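PDB 5BZA: beta-N-acetylhexosaminidase from Thermotoga neapolitana, which probably hydrolyses terminal non-reducing N-acetyl-D-hexosamine residues from N-acetyl-beta-D-hexosaminides as a member of glycosyl hydrolase family 3. Local coordinates for residues A407-L418 against D435-S443; P136-C147 against L192-V202. All blocks are in the same frame, centred on the assembly; numbering follows the deposited sequence.

The chain has an N-terminal barrel part and a smaller C-terminal part, and each contact belongs to a different one. Contact 2 comes first along the sequence and lies in the family 3 TIM-barrel part, where helices 136-153 and 192-198 lead into the neighbouring parallel strands 156-162 and 205-208. Contact 1 follows in the C-terminal part, where helix 411-418 meets the loop between strands 425-429 and 443-446 of a separate, mixed sheet. Their centres are 65 Å apart on opposite sides of the chain's centre, and the nearest atoms are still about 49 Å apart. They share no helix, strand or sheet, so each contact belongs wholly to its own part of the fold.

Contact 1: residues A407-L418 against D435-S443; sequences ASKNEQVLQAHL and DAKFFPGRS
L418, F438 and F439 make the heart of this contact, with the last turn of helix 411-418 set against the loop that follows strand 425-429. The helix is the crossover between the adjacent parallel strands 399-404 and 425-429, a beta-alpha-beta unit of the C-terminal domain, and the loop then leads on into strand 443-446.

L418 puts its CD2 methyl to work three times. CD2 lies 3.7 Å from F439 CD2, touches the F438 carbonyl oxygen, and rests over one face of the R442 guanidinium. With CG anti to the carbonyl carbon (chi1 -72°), the isobutyl group lies beside the backbone N and is carried toward F439 and R442. R442 NH2 donates to L418 O at 2.8 Å, in the carbonyl plane and on a lone pair, while R442 NH1 adds a weak bond to the same atom. NH1 also binds L420 O, so the guanidinium holds two carbonyls, one on the last helical residue and one just beyond it.

F439 pushes its outer edge towards the helix. A407 CB and H417 CB both sit at that edge, H417 CB being 3.9 Å from F439 CE2, and the Y427 ring meets F439 from the sheet. H417 turns its polar end elsewhere, to D402.

F438 crosses L414 at about a right angle, with L414 CD1 3.6 Å from F438 CB. S408 OG gives its proton to D435 OD1 at 3.1 Å, on the anti side, 30° out of the carboxylate plane; D435 OD2 takes a weak bond from A407 N.

Polar bonds therefore close both ends of an apolar centre. The buried carboxylate of D435 accepts from S408 and, weakly, from A407, which probably helps to stabilise its charge, and the R442 cation meets carbonyl oxygens at the other end.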
loop_
_atom_site.group_PDB
_atom_site.type_symbol
_atom_site.label_atom_id
_atom_site.label_comp_id
_atom_site.label_asym_id
_atom_site.label_seq_id
_atom_site.Cartn_x
_atom_site.Cartn_y
_atom_site.Cartn_z
ATOM N N ALA B 407 -28.178 8.921 14.308
ATOM C CA ALA B 407 -29.436 9.651 14.279
ATOM C C ALA B 407 -30.180 9.453 15.604
ATOM O O ALA B 407 -31.070 10.229 15.955
ATOM C CB ALA B 407 -30.294 9.198 13.094
ATOM N N SER B 408 -29.793 8.411 16.336
ATOM C CA SER B 408 -30.502 7.974 17.535
ATOM C C SER B 408 -29.956 8.560 18.833
ATOM O O SER B 408 -30.326 8.091 19.911
ATOM C CB SER B 408 -30.474 6.447 17.617
ATOM O OG SER B 408 -31.178 5.882 16.524
ATOM N N LYS B 409 -29.089 9.572 18.741
ATOM C CA LYS B 409 -28.413 10.070 19.940
ATOM C C LYS B 409 -29.457 10.555 20.948
ATOM O O LYS B 409 -29.439 10.202 22.135
ATOM C CB LYS B 409 -27.486 11.238 19.612
ATOM C CG LYS B 409 -26.832 11.839 20.840
ATOM C CD LYS B 409 -26.052 13.097 20.510
ATOM C CE LYS B 409 -25.508 13.750 21.793
ATOM N NZ LYS B 409 -24.720 14.989 21.511
ATOM N N ASN B 410 -30.378 11.360 20.436
ATOM C CA ASN B 410 -31.469 11.906 21.207
ATOM C C ASN B 410 -32.602 12.251 20.244
ATOM O O ASN B 410 -32.494 12.008 19.040
ATOM C CB ASN B 410 -30.999 13.130 22.008
ATOM C CG ASN B 410 -30.534 14.288 21.120
ATOM O OD1 ASN B 410 -31.193 14.650 20.144
ATOM N ND2 ASN B 410 -29.386 14.867 21.463
ATOM N N GLU B 411 -33.655 12.873 20.749
ATOM C CA GLU B 411 -34.823 13.135 19.920
ATOM C C GLU B 411 -34.598 14.357 19.057
ATOM O O GLU B 411 -35.178 14.494 17.981
ATOM C CB GLU B 411 -36.063 13.327 20.784
ATOM C CG GLU B 411 -36.752 12.051 21.082
ATOM C CD GLU B 411 -37.321 11.429 19.830
ATOM O OE1 GLU B 411 -38.106 12.116 19.132
ATOM O OE2 GLU B 411 -36.981 10.257 19.545
ATOM N N GLN B 412 -33.715 15.220 19.528
ATOM C CA GLN B 412 -33.511 16.501 18.904
ATOM C C GLN B 412 -32.738 16.304 17.586
ATOM O O GLN B 412 -33.082 16.887 16.539
ATOM C CB GLN B 412 -32.737 17.387 19.880
ATOM C CG GLN B 412 -32.209 18.724 19.348
ATOM C CD GLN B 412 -31.539 19.497 20.463
ATOM O OE1 GLN B 412 -31.674 19.125 21.632
ATOM N NE2 GLN B 412 -30.786 20.547 20.118
ATOM N N VAL B 413 -31.743 15.418 17.637
ATOM C CA VAL B 413 -31.014 14.973 16.454
ATOM C C VAL B 413 -31.913 14.254 15.457
ATOM O O VAL B 413 -31.924 14.557 14.242
ATOM C CB VAL B 413 -29.854 14.034 16.854
ATOM C CG1 VAL B 413 -29.397 13.196 15.653
ATOM C CG2 VAL B 413 -28.704 14.835 17.474
ATOM N N LEU B 414 -32.707 13.331 15.971
ATOM C CA LEU B 414 -33.458 12.483 15.077
ATOM C C LEU B 414 -34.499 13.343 14.390
ATOM O O LEU B 414 -34.883 13.093 13.235
ATOM C CB LEU B 414 -34.116 11.321 15.828
ATOM C CG LEU B 414 -35.272 10.618 15.100
ATOM C CD1 LEU B 414 -34.793 9.795 13.895
ATOM C CD2 LEU B 414 -36.051 9.752 16.048
ATOM N N GLN B 415 -34.926 14.391 15.080
ATOM C CA GLN B 415 -35.959 15.208 14.504
ATOM C C GLN B 415 -35.301 16.227 13.586
ATOM O O GLN B 415 -35.924 16.695 12.626
ATOM C CB GLN B 415 -36.777 15.897 15.605
ATOM C CG GLN B 415 -37.610 14.925 16.439
ATOM C CD GLN B 415 -38.644 14.162 15.639
ATOM O OE1 GLN B 415 -39.214 14.678 14.666
ATOM N NE2 GLN B 415 -38.896 12.916 16.046
ATOM N N ALA B 416 -34.015 16.495 13.795
ATOM C CA ALA B 416 -33.299 17.311 12.806
ATOM C C ALA B 416 -33.311 16.558 11.470
ATOM O O ALA B 416 -33.743 17.100 10.442
ATOM C CB ALA B 416 -31.875 17.603 13.257
ATOM N N HIS B 417 -32.967 15.273 11.524
ATOM C CA HIS B 417 -33.002 14.434 10.325
ATOM C C HIS B 417 -34.400 14.229 9.735
ATOM O O HIS B 417 -34.561 14.261 8.507
ATOM C CB HIS B 417 -32.372 13.076 10.615
ATOM C CG HIS B 417 -30.885 13.125 10.735
ATOM N ND1 HIS B 417 -30.052 13.257 9.638
ATOM C CD2 HIS B 417 -30.073 13.057 11.816
ATOM C CE1 HIS B 417 -28.795 13.271 10.043
ATOM N NE2 HIS B 417 -28.778 13.149 11.360
ATOM N N LEU B 418 -35.409 14.053 10.587
ATOM C CA LEU B 418 -36.769 13.758 10.107
ATOM C C LEU B 418 -37.517 14.988 9.570
ATOM O O LEU B 418 -38.483 14.852 8.800
ATOM C CB LEU B 418 -37.594 13.117 11.223
ATOM C CG LEU B 418 -37.177 11.684 11.535
ATOM C CD1 LEU B 418 -37.846 11.253 12.819
ATOM C CD2 LEU B 418 -37.523 10.749 10.382
ATOM N N ASP B 435 -30.144 2.725 13.001
ATOM C CA ASP B 435 -30.842 3.985 12.743
ATOM C C ASP B 435 -31.912 3.791 11.678
ATOM O O ASP B 435 -32.902 4.509 11.671
ATOM C CB ASP B 435 -29.886 5.095 12.259
ATOM C CG ASP B 435 -28.758 5.405 13.244
ATOM O OD1 ASP B 435 -28.942 5.237 14.472
ATOM O OD2 ASP B 435 -27.687 5.864 12.772
ATOM N N ALA B 436 -31.772 2.763 10.845
ATOM C CA ALA B 436 -32.757 2.580 9.785
ATOM C C ALA B 436 -34.187 2.457 10.317
ATOM O O ALA B 436 -35.124 2.968 9.682
ATOM C CB ALA B 436 -32.408 1.360 8.930
ATOM N N LYS B 437 -34.358 1.833 11.490
ATOM C CA LYS B 437 -35.702 1.695 12.083
ATOM C C LYS B 437 -36.410 3.051 12.229
ATOM O O LYS B 437 -37.629 3.123 12.143
ATOM C CB LYS B 437 -35.669 0.931 13.410
ATOM C CG LYS B 437 -35.200 1.690 14.636
ATOM C CD LYS B 437 -35.135 0.753 15.863
ATOM C CE LYS B 437 -34.709 -0.675 15.469
ATOM N NZ LYS B 437 -34.312 -1.538 16.626
ATOM N N PHE B 438 -35.639 4.104 12.498
ATOM C CA PHE B 438 -36.172 5.427 12.797
ATOM C C PHE B 438 -36.530 6.279 11.570
ATOM O O PHE B 438 -36.737 7.485 11.696
ATOM C CB PHE B 438 -35.178 6.192 13.685
ATOM C CG PHE B 438 -34.862 5.478 14.973
ATOM C CD1 PHE B 438 -35.730 5.575 16.062
ATOM C CD2 PHE B 438 -33.703 4.713 15.110
ATOM C CE1 PHE B 438 -35.459 4.919 17.256
ATOM C CE2 PHE B 438 -33.428 4.047 16.309
ATOM C CZ PHE B 438 -34.303 4.154 17.378
ATOM N N PHE B 439 -36.636 5.650 10.400
ATOM C CA PHE B 439 -37.026 6.359 9.172
ATOM C C PHE B 439 -38.108 5.597 8.399
ATOM O O PHE B 439 -37.915 5.220 7.225
ATOM C CB PHE B 439 -35.806 6.614 8.269
ATOM C CG PHE B 439 -34.765 7.492 8.896
ATOM C CD1 PHE B 439 -33.797 6.959 9.733
ATOM C CD2 PHE B 439 -34.790 8.863 8.702
ATOM C CE1 PHE B 439 -32.845 7.776 10.322
ATOM C CE2 PHE B 439 -33.855 9.680 9.284
ATOM C CZ PHE B 439 -32.875 9.140 10.100
ATOM N N PRO B 440 -39.260 5.353 9.055
ATOM C CA PRO B 440 -40.305 4.594 8.360
ATOM C C PRO B 440 -40.900 5.432 7.239
ATOM O O PRO B 440 -40.979 6.655 7.372
ATOM C CB PRO B 440 -41.341 4.315 9.463
ATOM C CG PRO B 440 -41.134 5.396 10.453
ATOM C CD PRO B 440 -39.663 5.728 10.426
ATOM N N GLY B 441 -41.358 4.783 6.179
ATOM C CA GLY B 441 -41.877 5.466 5.009
ATOM C C GLY B 441 -40.886 6.376 4.273
ATOM O O GLY B 441 -41.239 7.009 3.287
ATOM N N ARG B 442 -39.646 6.446 4.731
ATOM C CA ARG B 442 -38.685 7.322 4.082
ATOM C C ARG B 442 -37.892 6.550 3.036
ATOM O O ARG B 442 -37.781 5.320 3.112
ATOM C CB ARG B 442 -37.743 7.913 5.097
ATOM C CG ARG B 442 -38.422 8.661 6.219
ATOM C CD ARG B 442 -38.998 10.018 5.859
ATOM N NE ARG B 442 -39.496 10.679 7.079
ATOM C CZ ARG B 442 -39.479 12.000 7.267
ATOM N NH1 ARG B 442 -38.978 12.786 6.302
ATOM N NH2 ARG B 442 -39.936 12.533 8.407
ATOM N N SER B 443 -37.346 7.274 2.061
ATOM C CA SER B 443 -36.384 6.689 1.125
ATOM C C SER B 443 -35.055 6.441 1.814
ATOM O O SER B 443 -34.355 7.368 2.247
ATOM C CB SER B 443 -36.208 7.595 -0.078
ATOM O OG SER B 443 -37.320 7.438 -0.927
#

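Contact 2: residues P136-C147 against L192-V202; sequences PEVVASHGMEAC and LPFRRIFQSRV
M144 reaches from helix 136-153 across to I197, S200 and V202, joining two neighbouring helices on the outside of the TIM barrel. Their segments run roughly the same way, 35° apart, with axes 8.1 Å from each other at closest.

From CB, which packs 4.0 Å from R196 CG and also near I197 CD1, the M144 chain leaves with CG anti to the backbone N (chi1 -169°), then bends twice. SD settles 3.5 Å from both the R196 carbonyl oxygen and S200 CB. The methyl CE ends against S200 OG and, at 3.6 Å, V202 CG2.

S200 OG donates to I197 O and accepts from V202 N, the latter bond making an ST turn. With an alanine in its place, V202 N would probably lose its acceptor and I197 O a donor, leaving V202 freer to shift from the M144 methyl.

Nearer the N-terminal ends of both helices, P193 packs on V139 and A140, and the R196 guanidinium lays one face over A140 CB on its way to a salt bridge with E137, whose modelled length is doubtfully short. Between the backbones one water donates to A140 O at 3.0 Å and to P193 O at 3.1 Å.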
loop_
_atom_site.group_PDB
_atom_site.type_symbol
_atom_site.label_atom_id
_atom_site.label_comp_id
_atom_site.label_asym_id
_atom_site.label_seq_id
_atom_site.Cartn_x
_atom_site.Cartn_y
_atom_site.Cartn_z
ATOM N N PRO B 136 27.616 -1.011 -18.114
ATOM C CA PRO B 136 26.687 -2.030 -18.650
ATOM C C PRO B 136 26.642 -3.317 -17.816
ATOM O O PRO B 136 25.601 -3.977 -17.764
ATOM C CB PRO B 136 27.241 -2.321 -20.062
ATOM C CG PRO B 136 28.005 -1.055 -20.441
ATOM C CD PRO B 136 28.603 -0.564 -19.136
ATOM N N GLU B 137 27.751 -3.694 -17.194
ATOM C CA GLU B 137 27.735 -4.929 -16.440
ATOM C C GLU B 137 26.908 -4.785 -15.138
ATOM O O GLU B 137 26.205 -5.722 -14.714
ATOM C CB GLU B 137 29.146 -5.409 -16.157
ATOM C CG GLU B 137 29.409 -6.672 -16.916
ATOM C CD GLU B 137 28.574 -7.855 -16.394
ATOM O OE1 GLU B 137 28.055 -7.824 -15.247
ATOM O OE2 GLU B 137 28.403 -8.819 -17.169
ATOM N N VAL B 138 27.019 -3.616 -14.513
ATOM C CA VAL B 138 26.265 -3.315 -13.306
ATOM C C VAL B 138 24.777 -3.311 -13.624
ATOM O O VAL B 138 23.944 -3.887 -12.874
ATOM C CB VAL B 138 26.703 -1.940 -12.704
ATOM C CG1 VAL B 138 25.790 -1.515 -11.513
ATOM C CG2 VAL B 138 28.152 -2.030 -12.235
ATOM N N VAL B 139 24.435 -2.652 -14.730
ATOM C CA VAL B 139 23.046 -2.602 -15.203
ATOM C C VAL B 139 22.560 -4.013 -15.533
ATOM O O VAL B 139 21.415 -4.388 -15.231
ATOM C CB VAL B 139 22.902 -1.666 -16.445
ATOM C CG1 VAL B 139 21.496 -1.717 -17.095
ATOM C CG2 VAL B 139 23.257 -0.261 -16.083
ATOM N N ALA B 140 23.424 -4.812 -16.140
ATOM C CA ALA B 140 23.032 -6.170 -16.497
ATOM C C ALA B 140 22.725 -7.036 -15.267
ATOM O O ALA B 140 21.747 -7.775 -15.290
ATOM C CB ALA B 140 24.111 -6.839 -17.378
ATOM N N SER B 141 23.572 -6.995 -14.231
ATOM C CA SER B 141 23.351 -7.888 -13.088
ATOM C C SER B 141 22.126 -7.412 -12.275
ATOM O O SER B 141 21.283 -8.222 -11.864
ATOM C CB SER B 141 24.605 -8.019 -12.192
ATOM O OG SER B 141 24.964 -6.835 -11.500
ATOM N N HIS B 142 21.991 -6.103 -12.108
ATOM C CA HIS B 142 20.848 -5.565 -11.375
ATOM C C HIS B 142 19.536 -5.773 -12.145
ATOM O O HIS B 142 18.487 -6.017 -11.545
ATOM C CB HIS B 142 21.059 -4.095 -11.067
ATOM C CG HIS B 142 22.086 -3.857 -10.009
ATOM N ND1 HIS B 142 23.446 -3.965 -10.249
ATOM C CD2 HIS B 142 21.960 -3.561 -8.695
ATOM C CE1 HIS B 142 24.106 -3.690 -9.139
ATOM N NE2 HIS B 142 23.226 -3.455 -8.175
ATOM N N GLY B 143 19.598 -5.668 -13.460
ATOM C CA GLY B 143 18.445 -5.928 -14.311
ATOM C C GLY B 143 18.004 -7.379 -14.291
ATOM O O GLY B 143 16.778 -7.678 -14.302
ATOM N N MET B 144 18.983 -8.295 -14.293
ATOM C CA MET B 144 18.652 -9.708 -14.182
ATOM C C MET B 144 18.011 -10.013 -12.817
ATOM O O MET B 144 17.033 -10.749 -12.728
ATOM C CB MET B 144 19.887 -10.575 -14.384
ATOM C CG MET B 144 19.592 -12.047 -14.546
ATOM S SD MET B 144 18.764 -12.567 -16.071
ATOM C CE MET B 144 17.086 -12.776 -15.459
ATOM N N GLU B 145 18.597 -9.476 -11.763
ATOM C CA GLU B 145 18.032 -9.638 -10.444
ATOM C C GLU B 145 16.621 -9.108 -10.411
ATOM O O GLU B 145 15.734 -9.741 -9.818
ATOM C CB GLU B 145 18.875 -8.942 -9.401
ATOM C CG GLU B 145 20.061 -9.773 -8.902
ATOM C CD GLU B 145 19.617 -10.907 -7.963
ATOM O OE1 GLU B 145 18.406 -10.974 -7.613
ATOM O OE2 GLU B 145 20.480 -11.688 -7.507
ATOM N N ALA B 146 16.396 -7.967 -11.054
ATOM C CA ALA B 146 15.075 -7.378 -11.039
ATOM C C ALA B 146 14.069 -8.272 -11.714
ATOM O O ALA B 146 12.961 -8.506 -11.192
ATOM C CB ALA B 146 15.090 -6.015 -11.686
ATOM N N CYS B 147 14.430 -8.772 -12.885
ATOM C CA CYS B 147 13.501 -9.638 -13.613
ATOM C C CYS B 147 13.181 -10.921 -12.851
ATOM O O CYS B 147 12.027 -11.370 -12.857
ATOM C CB CYS B 147 14.068 -9.979 -15.004
ATOM S SG CYS B 147 13.967 -8.553 -16.105
ATOM N N LEU B 192 23.799 -4.921 -23.672
ATOM C CA LEU B 192 24.348 -5.967 -22.806
ATOM C C LEU B 192 23.328 -6.432 -21.716
ATOM O O LEU B 192 23.145 -7.650 -21.507
ATOM C CB LEU B 192 25.651 -5.482 -22.144
ATOM C CG LEU B 192 26.307 -6.478 -21.180
ATOM C CD1 LEU B 192 26.861 -7.695 -21.927
ATOM C CD2 LEU B 192 27.369 -5.856 -20.261
ATOM N N PRO B 193 22.648 -5.479 -21.041
ATOM C CA PRO B 193 21.681 -5.930 -20.034
ATOM C C PRO B 193 20.478 -6.643 -20.675
ATOM O O PRO B 193 19.972 -7.637 -20.100
ATOM C CB PRO B 193 21.265 -4.622 -19.327
ATOM C CG PRO B 193 21.700 -3.531 -20.201
ATOM C CD PRO B 193 22.835 -4.011 -21.001
ATOM N N PHE B 194 20.030 -6.171 -21.847
ATOM C CA PHE B 194 18.990 -6.903 -22.597
ATOM C C PHE B 194 19.403 -8.362 -22.931
ATOM O O PHE B 194 18.599 -9.308 -22.795
ATOM C CB PHE B 194 18.585 -6.145 -23.858
ATOM C CG PHE B 194 17.854 -4.837 -23.587
ATOM C CD1 PHE B 194 18.560 -3.652 -23.373
ATOM C CD2 PHE B 194 16.468 -4.786 -23.588
ATOM C CE1 PHE B 194 17.889 -2.448 -23.124
ATOM C CE2 PHE B 194 15.792 -3.583 -23.346
ATOM C CZ PHE B 194 16.518 -2.408 -23.119
ATOM N N ARG B 195 20.645 -8.518 -23.402
ATOM C CA ARG B 195 21.222 -9.813 -23.719
ATOM C C ARG B 195 21.250 -10.710 -22.475
ATOM O O ARG B 195 21.000 -11.928 -22.550
ATOM C CB ARG B 195 22.630 -9.628 -24.313
ATOM C CG ARG B 195 22.612 -9.023 -25.736
ATOM C CD ARG B 195 23.972 -8.442 -26.232
ATOM N NE ARG B 195 25.048 -9.419 -26.189
ATOM C CZ ARG B 195 26.320 -9.118 -25.928
ATOM N NH1 ARG B 195 26.688 -7.850 -25.712
ATOM N NH2 ARG B 195 27.233 -10.086 -25.895
ATOM N N ARG B 196 21.573 -10.112 -21.342
ATOM C CA ARG B 196 21.620 -10.840 -20.075
ATOM C C ARG B 196 20.255 -11.448 -19.747
ATOM O O ARG B 196 20.156 -12.630 -19.314
ATOM C CB ARG B 196 22.085 -9.924 -18.929
ATOM C CG ARG B 196 22.283 -10.657 -17.548
ATOM C CD ARG B 196 23.418 -11.695 -17.583
ATOM N NE ARG B 196 24.651 -11.134 -18.156
ATOM C CZ ARG B 196 25.533 -10.375 -17.507
ATOM N NH1 ARG B 196 25.353 -10.097 -16.213
ATOM N NH2 ARG B 196 26.612 -9.919 -18.158
ATOM N N ILE B 197 19.205 -10.659 -19.949
ATOM C CA ILE B 197 17.870 -11.186 -19.688
ATOM C C ILE B 197 17.532 -12.310 -20.703
ATOM O O ILE B 197 16.976 -13.372 -20.313
ATOM C CB ILE B 197 16.745 -10.093 -19.737
ATOM C CG1 ILE B 197 17.070 -8.862 -18.851
ATOM C CG2 ILE B 197 15.366 -10.729 -19.484
ATOM C CD1 ILE B 197 17.665 -9.189 -17.515
ATOM N N PHE B 198 17.861 -12.094 -21.985
ATOM C CA PHE B 198 17.480 -13.094 -23.023
ATOM C C PHE B 198 18.184 -14.450 -22.885
ATOM O O PHE B 198 17.664 -15.459 -23.341
ATOM C CB PHE B 198 17.711 -12.550 -24.441
ATOM C CG PHE B 198 16.957 -11.298 -24.720
ATOM C CD1 PHE B 198 15.676 -11.120 -24.174
ATOM C CD2 PHE B 198 17.502 -10.296 -25.521
ATOM C CE1 PHE B 198 14.933 -9.947 -24.440
ATOM C CE2 PHE B 198 16.794 -9.113 -25.771
ATOM C CZ PHE B 198 15.511 -8.929 -25.223
ATOM N N GLN B 199 19.364 -14.454 -22.268
ATOM C CA GLN B 199 20.105 -15.689 -22.041
ATOM C C GLN B 199 19.583 -16.464 -20.829
ATOM O O GLN B 199 19.997 -17.617 -20.638
ATOM C CB GLN B 199 21.594 -15.393 -21.876
ATOM C CG GLN B 199 22.261 -15.157 -23.215
ATOM C CD GLN B 199 23.713 -14.749 -23.098
ATOM O OE1 GLN B 199 24.181 -14.332 -22.024
ATOM N NE2 GLN B 199 24.420 -14.780 -24.227
ATOM N N SER B 200 18.780 -15.817 -19.960
ATOM C CA SER B 200 18.156 -16.512 -18.815
ATOM C C SER B 200 16.917 -17.269 -19.247
ATOM O O SER B 200 16.516 -17.224 -20.403
ATOM C CB SER B 200 17.756 -15.519 -17.701
ATOM O OG SER B 200 16.554 -14.783 -18.040
ATOM N N ARG B 201 16.264 -17.923 -18.294
ATOM C CA ARG B 201 14.957 -18.536 -18.557
ATOM C C ARG B 201 13.796 -17.759 -17.913
ATOM O O ARG B 201 12.694 -18.289 -17.862
ATOM C CB ARG B 201 14.912 -19.997 -18.056
ATOM C CG ARG B 201 15.839 -21.004 -18.775
ATOM C CD ARG B 201 15.365 -21.295 -20.211
ATOM N NE ARG B 201 14.023 -21.893 -20.264
ATOM C CZ ARG B 201 13.420 -22.329 -21.376
ATOM N NH1 ARG B 201 14.008 -22.199 -22.569
ATOM N NH2 ARG B 201 12.198 -22.865 -21.317
ATOM N N VAL B 202 14.006 -16.497 -17.506
ATOM C CA VAL B 202 12.885 -15.698 -17.031
ATOM C C VAL B 202 12.034 -15.271 -18.213
ATOM O O VAL B 202 12.549 -14.754 -19.215
ATOM C CB VAL B 202 13.317 -14.412 -16.271
ATOM C CG1 VAL B 202 12.086 -13.599 -15.851
ATOM C CG2 VAL B 202 14.114 -14.747 -15.047
HETATM O O HOH W 1 19.608 -6.815 -17.106
#